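Local coordinates for translation initiation factor eif-2b-like protein (Chaetomium thermophilum, PDB 4ZEO) that probably serves in translation initiation as the delta regulatory subunit of eIF2B, the guanine nucleotide exchange factor for eIF2, at residues A[171-185]-A[216-230]. Sequence-based numbering, arbitrary orientation.
Sequences LKDSISRLKATLLAF and LTECRPMCFAMGNAI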
# COMPACT_ATOMS: atom_id res chain seq x y z
N LEU A 171 -3.10 9.20 -8.71
CA LEU A 171 -2.71 7.98 -8.00
C LEU A 171 -2.12 8.35 -6.66
O LEU A 171 -1.05 8.97 -6.62
CB LEU A 171 -1.67 7.17 -8.77
CG LEU A 171 -2.03 6.40 -10.02
CD1 LEU A 171 -0.75 6.03 -10.74
CD2 LEU A 171 -2.85 5.18 -9.64
N LYS A 172 -2.77 7.96 -5.56
CA LYS A 172 -2.30 8.40 -4.25
C LYS A 172 -1.62 7.35 -3.40
O LYS A 172 -0.52 7.58 -2.93
CB LYS A 172 -3.47 9.01 -3.45
CG LYS A 172 -4.37 9.89 -4.27
CD LYS A 172 -5.40 10.59 -3.42
CE LYS A 172 -6.23 11.56 -4.28
NZ LYS A 172 -6.42 12.90 -3.66
N ASP A 173 -2.24 6.21 -3.18
CA ASP A 173 -1.65 5.23 -2.27
C ASP A 173 -0.47 4.48 -2.90
O ASP A 173 -0.35 4.38 -4.12
CB ASP A 173 -2.71 4.27 -1.76
CG ASP A 173 -3.34 3.48 -2.86
OD1 ASP A 173 -3.90 4.12 -3.78
OD2 ASP A 173 -3.28 2.24 -2.80
N SER A 174 0.40 3.98 -2.03
CA SER A 174 1.62 3.30 -2.44
C SER A 174 1.36 2.03 -3.25
O SER A 174 2.12 1.71 -4.16
CB SER A 174 2.47 2.97 -1.21
OG SER A 174 1.72 2.24 -0.27
N ILE A 175 0.32 1.29 -2.89
CA ILE A 175 -0.02 0.07 -3.59
C ILE A 175 -0.53 0.33 -5.01
O ILE A 175 -0.11 -0.36 -5.95
CB ILE A 175 -1.03 -0.75 -2.77
CG1 ILE A 175 -0.31 -1.24 -1.53
CG2 ILE A 175 -1.54 -1.95 -3.52
CD1 ILE A 175 0.97 -1.96 -1.83
N SER A 176 -1.41 1.33 -5.18
CA SER A 176 -1.90 1.73 -6.51
C SER A 176 -0.74 2.22 -7.34
O SER A 176 -0.64 1.94 -8.53
CB SER A 176 -2.92 2.86 -6.43
OG SER A 176 -4.14 2.44 -5.89
N ARG A 177 0.12 3.00 -6.70
CA ARG A 177 1.27 3.52 -7.40
C ARG A 177 2.16 2.36 -7.87
O ARG A 177 2.59 2.33 -9.03
CB ARG A 177 2.05 4.49 -6.51
CG ARG A 177 1.34 5.81 -6.29
CD ARG A 177 2.06 6.62 -5.21
NE ARG A 177 3.38 7.03 -5.69
CZ ARG A 177 4.33 7.56 -4.93
NH1 ARG A 177 4.13 7.73 -3.63
NH2 ARG A 177 5.49 7.90 -5.48
N LEU A 178 2.37 1.38 -7.00
CA LEU A 178 3.24 0.25 -7.32
C LEU A 178 2.69 -0.57 -8.51
O LEU A 178 3.42 -0.88 -9.45
CB LEU A 178 3.45 -0.65 -6.09
CG LEU A 178 4.21 -1.97 -6.34
CD1 LEU A 178 5.60 -1.72 -6.90
CD2 LEU A 178 4.29 -2.82 -5.10
N LYS A 179 1.40 -0.89 -8.47
CA LYS A 179 0.78 -1.66 -9.53
C LYS A 179 0.84 -0.95 -10.88
O LYS A 179 1.16 -1.57 -11.89
CB LYS A 179 -0.68 -1.97 -9.18
CG LYS A 179 -1.27 -3.09 -9.99
CD LYS A 179 -2.78 -3.21 -9.79
CE LYS A 179 -3.34 -4.30 -10.66
NZ LYS A 179 -4.78 -4.69 -10.35
N ALA A 180 0.54 0.34 -10.89
CA ALA A 180 0.58 1.11 -12.12
C ALA A 180 2.00 1.10 -12.68
O ALA A 180 2.21 0.88 -13.87
CB ALA A 180 0.10 2.56 -11.86
N THR A 181 2.98 1.25 -11.78
CA THR A 181 4.38 1.21 -12.14
C THR A 181 4.80 -0.14 -12.72
O THR A 181 5.48 -0.19 -13.75
CB THR A 181 5.28 1.50 -10.92
OG1 THR A 181 4.92 2.76 -10.35
CG2 THR A 181 6.76 1.52 -11.31
N LEU A 182 4.41 -1.23 -12.06
CA LEU A 182 4.79 -2.56 -12.53
C LEU A 182 4.18 -2.85 -13.90
O LEU A 182 4.83 -3.44 -14.75
CB LEU A 182 4.35 -3.64 -11.53
CG LEU A 182 5.15 -3.54 -10.22
CD1 LEU A 182 4.75 -4.57 -9.17
CD2 LEU A 182 6.61 -3.64 -10.51
N LEU A 183 2.94 -2.42 -14.12
CA LEU A 183 2.30 -2.60 -15.42
C LEU A 183 2.94 -1.76 -16.52
O LEU A 183 3.08 -2.22 -17.64
CB LEU A 183 0.81 -2.28 -15.33
CG LEU A 183 -0.05 -3.26 -14.55
CD1 LEU A 183 -1.47 -2.75 -14.46
CD2 LEU A 183 0.01 -4.66 -15.15
N ALA A 184 3.33 -0.53 -16.20
CA ALA A 184 4.02 0.30 -17.18
C ALA A 184 5.37 -0.32 -17.53
O ALA A 184 5.77 -0.38 -18.72
CB ALA A 184 4.20 1.72 -16.67
N PHE A 185 6.08 -0.78 -16.50
CA PHE A 185 7.37 -1.46 -16.68
C PHE A 185 7.19 -2.73 -17.53
O PHE A 185 8.05 -3.13 -18.31
CB PHE A 185 7.99 -1.85 -15.34
CG PHE A 185 8.62 -0.70 -14.61
CD1 PHE A 185 8.65 0.57 -15.16
CD2 PHE A 185 9.26 -0.92 -13.39
CE1 PHE A 185 9.27 1.62 -14.48
CE2 PHE A 185 9.88 0.14 -12.72
CZ PHE A 185 9.88 1.40 -13.26
N LEU A 216 9.91 8.95 -12.85
CA LEU A 216 8.89 8.74 -11.83
C LEU A 216 9.23 9.44 -10.51
O LEU A 216 8.34 9.97 -9.81
CB LEU A 216 8.67 7.24 -11.59
CG LEU A 216 7.95 6.53 -12.74
CD1 LEU A 216 7.94 5.02 -12.53
CD2 LEU A 216 6.55 7.10 -12.90
N THR A 217 10.52 9.43 -10.18
CA THR A 217 11.03 10.08 -8.98
C THR A 217 10.84 11.58 -9.06
O THR A 217 10.62 12.24 -8.05
CB THR A 217 12.52 9.77 -8.76
OG1 THR A 217 12.69 8.36 -8.63
CG2 THR A 217 13.03 10.43 -7.50
N GLU A 218 10.98 12.12 -10.26
CA GLU A 218 10.77 13.53 -10.51
C GLU A 218 9.31 13.92 -10.30
O GLU A 218 9.04 14.98 -9.74
CB GLU A 218 11.24 13.89 -11.92
CG GLU A 218 12.76 14.12 -12.02
CD GLU A 218 13.36 13.83 -13.41
OE1 GLU A 218 12.63 13.76 -14.43
OE2 GLU A 218 14.60 13.71 -13.47
N CYS A 219 8.39 13.07 -10.75
CA CYS A 219 6.94 13.27 -10.58
C CYS A 219 6.53 13.27 -9.12
O CYS A 219 5.70 14.07 -8.70
CB CYS A 219 6.13 12.20 -11.31
SG CYS A 219 6.31 12.24 -13.08
N ARG A 220 7.07 12.32 -8.37
CA ARG A 220 6.85 12.25 -6.94
C ARG A 220 7.91 11.38 -6.30
O ARG A 220 8.30 10.37 -6.87
CB ARG A 220 5.45 11.70 -6.65
CG ARG A 220 5.07 11.74 -5.18
CD ARG A 220 3.68 11.19 -4.92
NE ARG A 220 3.47 11.02 -3.49
CZ ARG A 220 2.35 10.56 -2.93
NH1 ARG A 220 1.32 10.21 -3.69
NH2 ARG A 220 2.28 10.44 -1.62
N PRO A 221 8.36 11.75 -5.09
CA PRO A 221 9.28 10.84 -4.40
C PRO A 221 8.65 9.46 -4.27
O PRO A 221 7.46 9.33 -3.98
CB PRO A 221 9.45 11.52 -3.03
CG PRO A 221 9.29 12.97 -3.33
CD PRO A 221 8.16 13.00 -4.33
N MET A 222 9.42 8.43 -4.57
CA MET A 222 8.92 7.07 -4.60
C MET A 222 8.65 6.51 -3.20
O MET A 222 9.40 6.77 -2.26
CB MET A 222 9.91 6.16 -5.33
CG MET A 222 10.06 6.48 -6.80
SD MET A 222 10.93 5.17 -7.69
CE MET A 222 12.20 4.77 -6.50
N CYS A 223 7.58 5.72 -3.09
CA CYS A 223 7.25 5.02 -1.86
C CYS A 223 8.15 3.78 -1.69
O CYS A 223 8.85 3.36 -2.62
CB CYS A 223 5.76 4.63 -1.88
SG CYS A 223 5.19 3.71 -3.36
N PHE A 224 8.16 3.19 -0.49
CA PHE A 224 8.98 2.00 -0.23
C PHE A 224 8.61 0.86 -1.17
O PHE A 224 9.49 0.12 -1.62
CB PHE A 224 8.82 1.53 1.22
CG PHE A 224 9.48 2.42 2.22
CD1 PHE A 224 10.42 3.35 1.83
CD2 PHE A 224 9.18 2.31 3.56
CE1 PHE A 224 11.03 4.19 2.77
CE2 PHE A 224 9.80 3.15 4.50
CZ PHE A 224 10.73 4.08 4.08
N ALA A 225 7.31 0.74 -1.48
CA ALA A 225 6.80 -0.33 -2.34
C ALA A 225 7.47 -0.33 -3.71
O ALA A 225 7.95 -1.38 -4.18
CB ALA A 225 5.28 -0.21 -2.49
N MET A 226 7.55 0.85 -4.30
CA MET A 226 8.23 1.05 -5.57
C MET A 226 9.73 0.80 -5.41
O MET A 226 10.33 0.12 -6.23
CB MET A 226 7.99 2.47 -6.09
CG MET A 226 6.59 2.70 -6.62
SD MET A 226 6.22 4.44 -6.94
CE MET A 226 7.25 4.69 -8.39
N GLY A 227 10.31 1.32 -4.33
CA GLY A 227 11.72 1.13 -4.10
C GLY A 227 12.05 -0.36 -3.99
O GLY A 227 13.04 -0.82 -4.57
N ASN A 228 11.22 -1.09 -3.25
CA ASN A 228 11.43 -2.53 -3.06
C ASN A 228 11.27 -3.33 -4.35
O ASN A 228 12.09 -4.18 -4.67
CB ASN A 228 10.48 -3.09 -1.98
CG ASN A 228 10.91 -2.71 -0.58
OD1 ASN A 228 12.11 -2.65 -0.30
ND2 ASN A 228 9.94 -2.44 0.31
N ALA A 229 10.22 -3.03 -5.10
CA ALA A 229 9.99 -3.75 -6.34
C ALA A 229 11.15 -3.56 -7.33
O ALA A 229 11.55 -4.50 -8.01
CB ALA A 229 8.67 -3.32 -6.96
N ILE A 230 11.66 -2.33 -7.40
CA ILE A 230 12.76 -1.95 -8.28
C ILE A 230 14.04 -2.70 -7.91
O ILE A 230 14.76 -3.20 -8.78
CB ILE A 230 12.99 -0.42 -8.24
CG1 ILE A 230 11.89 0.29 -9.05
CG2 ILE A 230 14.35 -0.01 -8.80
CD1 ILE A 230 11.91 1.80 -8.94
O HOH W 1 6.99 8.36 -7.97
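Leu178 and Met226 mark the close approach of helices 174-185 and 224-230, which run roughly parallel at 35°, their axes 8.8 Å apart. On helix 224-230 two alanines, Ala225 and Ala229, face Leu178. Leu178 has CG anti to the backbone N (chi1 173°), and its two methyls straddle successive turns of the other helix: CD1 meets Ala229 CB at 3.5 Å, and CD2 meets Ala225 CB. At the start of the helices Ser174 CB rests on Cys223 SG; Cys223 sits at the N-cap position of its helix. Ser174 OG bonds instead to Asn396. Both helices belong to the helical N-terminal part of an eIF2B alpha/beta/delta-family subunit, whose remainder carries a Rossmann-like parallel sheet.

Arg177 reaches into the loop 220-223 that joins helix 200-219 to helix 224-239. Its chain bends at chi3 (67°), and NH2 donates to Pro221 O at 2.9 Å, nearly straight and in the guanidinium plane. NH2 also donates to a water that bonds to Arg220 O. The Arg220 guanidinium lies flat against that of Arg177, centres 4.1 Å apart, while Cys223 SG lies over the opposite face of Arg177, toward its rim. Arg220 NH1 adds a weak bond to Lys172 O. The like charges are probably eased by these carbonyl oxygens. A leucine in place of Arg177 would probably leave Pro221 O without this donor and Arg220 without the flat group it stacks on.

Farther along, Met226 CE lies 3.6 Å from Thr181 OG1, which bonds to Arg177 O. Leu216 CD1 touches both Thr181 CG2 and Phe185 CE1, and Ile230 CG1 meets the edge of the Phe185 ring.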